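PDB 6Y0R: chitooligosaccharide oxidase from Gibberella zeae, which oxidises the C1 hydroxyl of chitooligosaccharides to the lactone, using a bicovalently bound FAD and passing the electrons to molecular oxygen to give hydrogen peroxide. Local coordinates for residues 254-257 against 258-261; 478-481 against 482-485. One frame throughout, in Å; residues are numbered along the deposited sequence.

In the fold
Followed from the N terminus, the chain first reaches interaction 1, in the last turns of helix 247-260, the helix that links strand 233-239 to strand 265-272 in sequence; both strands belong to the seven-stranded antiparallel sheet. Interaction 2 comes over two hundred residues later, in the loop after helix 466-476, within the berberine-like region. Each is local, closing no more than a helical turn or a tight bend, and the two follow in series without nesting or crossing. They lie on opposite sides of the chain's centre, about 41 Å between centres. Interaction 1 belongs to a helix laid on the large sheet, whereas interaction 2 lies in a C-terminal loop that meets Ala86 and Ile87 and carries Phe482 to about 6 Å from the FAD.

Interaction 1 of 2, residues 254-257 against 258-261; sequences FQEF and GKGM
Glu256 and Lys259, together with Phe257 and Met261, make a local contact along the last turns of helix 247-260, an i to i+3 salt bridge and an i to i+4 Met-aromatic pair. The helix packs on the seven-stranded antiparallel sheet: Phe254 and Met261 reach strands 265-272 and 371-378, while the Phe257 ring meets Leu293, Pro295 and Leu296 of helix 286-300.

The backbone bonds of the turn run from Gly258 N to Phe254 O (3.0 Å) and from Lys259 N to Gln255 O (3.1 Å). Gly260 N makes a weak bond to Phe257 O, and Lys259 O a weak one with Thr382 OG1.

The side chains of Glu256 and Lys259 run alongside each other in one direction. The glutamate bends at chi2 (-53°), which brings its carboxylate alongside the extended lysine chain. Lys259 NZ sits in the fork of the carboxylate, 3.1 Å from Glu256 OE1, with Glu256 OE2 a little farther, 3.3 Å from NZ, and both oxygens offer their syn lone pairs. The one ammonium is thus bonded by both carboxylate oxygens, and both residues are partly exposed. The lysine side chain also touches Ala348 and Leu402.

Phe257 and Met261 are set roughly perpendicular. With its chi1 of 75°, Met261 directs CG between its own N and carbonyl carbon, and the extended chain carries SD to the CD2-CE2 bond of the ring. Its sulfur approaches obliquely, 4.7 Å from the Phe257 ring centroid, and comes closest at CE2 of Phe257, 3.7 Å from Met261 SD.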
ATOM      1  N   PHE A 254      12.037   8.278 -19.863  1.00 17.06           N
ATOM      2  CA  PHE A 254      11.197   8.549 -18.676  1.00 16.79           C
ATOM      3  C   PHE A 254      11.999   8.257 -17.410  1.00 17.16           C
ATOM      4  O   PHE A 254      12.070   9.060 -16.472  1.00 16.46           O
ATOM      5  CB  PHE A 254       9.935   7.685 -18.766  1.00 16.77           C
ATOM      6  CG  PHE A 254       8.921   7.853 -17.659  1.00 17.27           C
ATOM      7  CD1 PHE A 254       8.131   8.980 -17.567  1.00 17.96           C
ATOM      8  CD2 PHE A 254       8.755   6.855 -16.724  1.00 18.34           C
ATOM      9  CE1 PHE A 254       7.194   9.102 -16.552  1.00 19.79           C
ATOM     10  CE2 PHE A 254       7.807   6.972 -15.711  1.00 20.36           C
ATOM     11  CZ  PHE A 254       7.040   8.111 -15.613  1.00 18.47           C
ATOM     12  N   GLN A 255      12.553   7.044 -17.320  1.00 16.41           N
ATOM     13  CA  GLN A 255      13.378   6.652 -16.166  1.00 16.69           C
ATOM     14  C   GLN A 255      14.536   7.648 -15.936  1.00 17.15           C
ATOM     15  O   GLN A 255      14.771   8.037 -14.785  1.00 16.73           O
ATOM     16  CB  GLN A 255      13.899   5.246 -16.409  1.00 17.92           C
ATOM     17  CG  GLN A 255      15.023   4.880 -15.467  1.00 19.59           C
ATOM     18  CD  GLN A 255      15.661   3.561 -15.817  1.00 20.78           C
ATOM     19  OE1 GLN A 255      16.645   3.486 -16.576  1.00 25.40           O
ATOM     20  NE2 GLN A 255      15.060   2.507 -15.340  1.00 16.77           N
ATOM     21  N   GLU A 256      15.300   7.964 -16.977  1.00 17.82           N
ATOM     22  CA  GLU A 256      16.502   8.839 -16.837  1.00 18.69           C
ATOM     23  C   GLU A 256      16.077  10.226 -16.376  1.00 18.20           C
ATOM     24  O   GLU A 256      16.818  10.834 -15.567  1.00 18.81           O
ATOM     25  CB  GLU A 256      17.263   8.915 -18.156  1.00 21.22           C
ATOM     26  CG  GLU A 256      17.892   7.582 -18.526  1.00 23.25           C
ATOM     27  CD  GLU A 256      18.759   6.985 -17.437  1.00 26.57           C
ATOM     28  OE1 GLU A 256      18.389   5.949 -16.871  1.00 27.42           O
ATOM     29  OE2 GLU A 256      19.807   7.567 -17.139  1.00 29.59           O
ATOM     30  N   PHE A 257      14.960  10.761 -16.893  1.00 17.86           N
ATOM     31  CA  PHE A 257      14.414  12.054 -16.426  1.00 17.87           C
ATOM     32  C   PHE A 257      14.113  11.949 -14.935  1.00 17.04           C
ATOM     33  O   PHE A 257      14.422  12.832 -14.149  1.00 17.26           O
ATOM     34  CB  PHE A 257      13.189  12.465 -17.239  1.00 18.41           C
ATOM     35  CG  PHE A 257      12.558  13.752 -16.795  1.00 19.29           C
ATOM     36  CD1 PHE A 257      13.012  14.973 -17.289  1.00 19.94           C
ATOM     37  CD2 PHE A 257      11.503  13.750 -15.918  1.00 19.39           C
ATOM     38  CE1 PHE A 257      12.430  16.157 -16.871  1.00 20.11           C
ATOM     39  CE2 PHE A 257      10.907  14.934 -15.515  1.00 21.22           C
ATOM     40  CZ  PHE A 257      11.353  16.141 -16.005  1.00 20.50           C
ATOM     41  N   GLY A 258      13.499  10.842 -14.524  1.00 16.72           N
ATOM     42  CA  GLY A 258      13.110  10.623 -13.126  1.00 15.88           C
ATOM     43  C   GLY A 258      14.297  10.668 -12.193  1.00 17.59           C
ATOM     44  O   GLY A 258      14.131  11.190 -11.067  1.00 18.49           O
ATOM     45  N   LYS A 259      15.444  10.148 -12.607  1.00 18.26           N
ATOM     46  CA  LYS A 259      16.649  10.125 -11.727  1.00 19.41           C
ATOM     47  C   LYS A 259      17.008  11.540 -11.275  1.00 19.89           C
ATOM     48  O   LYS A 259      17.395  11.725 -10.113  1.00 20.33           O
ATOM     49  CB  LYS A 259      17.870   9.523 -12.417  1.00 20.96           C
ATOM     50  CG  LYS A 259      17.773   8.062 -12.767  1.00 22.38           C
ATOM     51  CD  LYS A 259      19.127   7.603 -13.305  1.00 26.79           C
ATOM     52  CE  LYS A 259      19.279   6.112 -13.465  1.00 30.14           C
ATOM     53  NZ  LYS A 259      20.361   5.792 -14.428  1.00 34.85           N
ATOM     54  N   GLY A 260      16.922  12.517 -12.169  1.00 19.40           N
ATOM     55  CA  GLY A 260      17.405  13.856 -11.815  1.00 18.93           C
ATOM     56  C   GLY A 260      16.305  14.846 -11.459  1.00 19.99           C
ATOM     57  O   GLY A 260      16.627  15.969 -11.047  1.00 21.25           O
ATOM     58  N   MET A 261      15.039  14.480 -11.580  1.00 17.17           N
ATOM     59  CA  MET A 261      13.965  15.491 -11.545  1.00 17.59           C
ATOM     60  C   MET A 261      13.761  15.947 -10.100  1.00 17.58           C
ATOM     61  O   MET A 261      13.953  15.235  -9.110  1.00 17.20           O
ATOM     62  CB  MET A 261      12.667  14.955 -12.143  1.00 17.26           C
ATOM     63  CG  MET A 261      11.946  13.990 -11.229  1.00 17.53           C
ATOM     64  SD  MET A 261      10.609  13.205 -12.248  1.00 19.09           S
ATOM     65  CE  MET A 261       9.934  12.038 -11.068  1.00 18.26           C
TER

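Interaction 2 of 2, residues 478-481 against 482-485; sequences PKNL and FRNP
Asn480 and Arg483 have their side chains set nearly perpendicular to each other over a tight bend, an inverse gamma turn centred on Phe482, in the loop that follows helix 466-476 in the berberine-like region. The amide and guanidinium planes are 62° apart, so the two flat groups do not stack. The side chains meet where CB of Arg483 lies 3.4 Å from Asn480 OD1, and the arginine methylenes run on past the main-chain carbonyl of Asn480.

That carbonyl is the target of the guanidinium. Chi1 of 69° sets Arg483 CG between its backbone N and carbonyl carbon, and from there the chain runs extended to NE, turning the head back over the bend. NH2 of Arg483 donates to Asn480 O at 2.9 Å in a nearly straight bond (163°). The acceptor sits at the guanidinium edge, whereas the donor is tilted from the carbonyl plane.

Across the turn itself, Arg483 N reaches Leu481 O in a weak bond. Asp477, just before the segment, accepts from Leu481 N through OD1 and from Phe482 N through OD2. The Phe482 side chain is about 6 Å from the FAD and touches Pro190. Its bond to CB points away from residues 478-481, while ring atom CD1 of Phe482 still lies 4.1 Å from Leu481 CB, an apolar contact.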
ATOM      1  N   PRO A 478       6.393 -14.061  19.985  1.00 21.45           N
ATOM      2  CA  PRO A 478       7.099 -15.349  19.964  1.00 22.76           C
ATOM      3  C   PRO A 478       6.237 -16.560  19.592  1.00 23.37           C
ATOM      4  O   PRO A 478       6.762 -17.534  19.025  1.00 22.88           O
ATOM      5  CB  PRO A 478       7.586 -15.508  21.421  1.00 22.33           C
ATOM      6  CG  PRO A 478       6.737 -14.578  22.208  1.00 22.84           C
ATOM      7  CD  PRO A 478       6.459 -13.404  21.289  1.00 22.30           C
ATOM      8  N   LYS A 479       4.930 -16.507  19.847  1.00 21.66           N
ATOM      9  CA  LYS A 479       3.997 -17.608  19.550  1.00 23.81           C
ATOM     10  C   LYS A 479       3.478 -17.495  18.109  1.00 21.76           C
ATOM     11  O   LYS A 479       2.762 -18.356  17.680  1.00 20.31           O
ATOM     12  CB  LYS A 479       2.896 -17.634  20.606  1.00 26.12           C
ATOM     13  CG  LYS A 479       3.410 -17.911  22.012  1.00 29.58           C
ATOM     14  CD  LYS A 479       2.323 -17.982  23.037  1.00 33.50           C
ATOM     15  CE  LYS A 479       1.823 -16.596  23.375  1.00 36.56           C
ATOM     16  NZ  LYS A 479       0.818 -16.640  24.464  1.00 39.10           N
ATOM     17  N   ASN A 480       3.828 -16.426  17.405  1.00 19.21           N
ATOM     18  CA  ASN A 480       3.420 -16.221  15.993  1.00 18.48           C
ATOM     19  C   ASN A 480       1.892 -16.316  15.866  1.00 17.39           C
ATOM     20  O   ASN A 480       1.369 -16.984  14.972  1.00 18.51           O
ATOM     21  CB  ASN A 480       4.170 -17.143  15.046  1.00 19.75           C
ATOM     22  CG  ASN A 480       4.117 -16.621  13.639  1.00 20.67           C
ATOM     23  OD1 ASN A 480       3.805 -15.434  13.443  1.00 19.98           O
ATOM     24  ND2 ASN A 480       4.466 -17.469  12.681  1.00 19.23           N
ATOM     25  N   LEU A 481       1.152 -15.579  16.705  1.00 18.22           N
ATOM     26  CA  LEU A 481      -0.316 -15.471  16.577  1.00 19.46           C
ATOM     27  C   LEU A 481      -0.673 -14.513  15.435  1.00 17.45           C
ATOM     28  O   LEU A 481      -1.685 -14.753  14.790  1.00 19.23           O
ATOM     29  CB  LEU A 481      -0.861 -14.960  17.909  1.00 20.52           C
ATOM     30  CG  LEU A 481      -0.676 -15.906  19.092  1.00 23.61           C
ATOM     31  CD1 LEU A 481      -1.079 -15.166  20.346  1.00 26.19           C
ATOM     32  CD2 LEU A 481      -1.497 -17.174  18.900  1.00 27.20           C
ATOM     33  N   PHE A 482       0.164 -13.499  15.180  1.00 17.46           N
ATOM     34  CA  PHE A 482      -0.105 -12.469  14.130  1.00 19.00           C
ATOM     35  C   PHE A 482       0.602 -12.908  12.861  1.00 17.75           C
ATOM     36  O   PHE A 482       1.632 -12.332  12.478  1.00 19.18           O
ATOM     37  CB  PHE A 482       0.286 -11.057  14.585  1.00 18.09           C
ATOM     38  CG  PHE A 482      -0.694 -10.546  15.607  1.00 18.46           C
ATOM     39  CD1 PHE A 482      -0.581 -10.945  16.921  1.00 18.62           C
ATOM     40  CD2 PHE A 482      -1.689  -9.644  15.270  1.00 19.82           C
ATOM     41  CE1 PHE A 482      -1.502 -10.515  17.866  1.00 21.18           C
ATOM     42  CE2 PHE A 482      -2.618  -9.227  16.216  1.00 21.00           C
ATOM     43  CZ  PHE A 482      -2.526  -9.672  17.513  1.00 20.59           C
ATOM     44  N   ARG A 483       0.004 -13.893  12.220  1.00 18.60           N
ATOM     45  CA  ARG A 483       0.653 -14.593  11.087  1.00 16.75           C
ATOM     46  C   ARG A 483      -0.264 -14.626   9.869  1.00 16.44           C
ATOM     47  O   ARG A 483      -1.506 -14.533   9.982  1.00 18.45           O
ATOM     48  CB  ARG A 483       1.098 -16.005  11.482  1.00 18.40           C
ATOM     49  CG  ARG A 483      -0.030 -16.990  11.730  1.00 18.89           C
ATOM     50  CD  ARG A 483       0.538 -18.353  12.041  1.00 18.83           C
ATOM     51  NE  ARG A 483      -0.529 -19.310  12.268  1.00 19.81           N
ATOM     52  CZ  ARG A 483      -1.029 -19.665  13.454  1.00 19.47           C
ATOM     53  NH1 ARG A 483      -1.969 -20.606  13.502  1.00 22.18           N
ATOM     54  NH2 ARG A 483      -0.563 -19.155  14.575  1.00 20.09           N
ATOM     55  N   ASN A 484       0.365 -14.795   8.723  1.00 16.05           N
ATOM     56  CA  ASN A 484      -0.296 -15.103   7.441  1.00 16.01           C
ATOM     57  C   ASN A 484       0.740 -15.863   6.616  1.00 15.24           C
ATOM     58  O   ASN A 484       1.891 -15.994   7.029  1.00 15.07           O
ATOM     59  CB  ASN A 484      -0.868 -13.836   6.787  1.00 15.80           C
ATOM     60  CG  ASN A 484       0.209 -12.890   6.281  1.00 16.57           C
ATOM     61  OD1 ASN A 484       1.093 -13.295   5.523  1.00 18.31           O
ATOM     62  ND2 ASN A 484       0.101 -11.603   6.602  1.00 16.83           N
ATOM     63  N   PRO A 485       0.374 -16.444   5.456  1.00 16.89           N
ATOM     64  CA  PRO A 485       1.330 -17.304   4.765  1.00 17.48           C
ATOM     65  C   PRO A 485       2.644 -16.604   4.372  1.00 17.55           C
ATOM     66  O   PRO A 485       3.636 -17.334   4.166  1.00 18.75           O
ATOM     67  CB  PRO A 485       0.547 -17.780   3.530  1.00 17.89           C
ATOM     68  CG  PRO A 485      -0.907 -17.758   4.018  1.00 19.58           C
ATOM     69  CD  PRO A 485      -0.980 -16.493   4.879  1.00 17.78           C
TER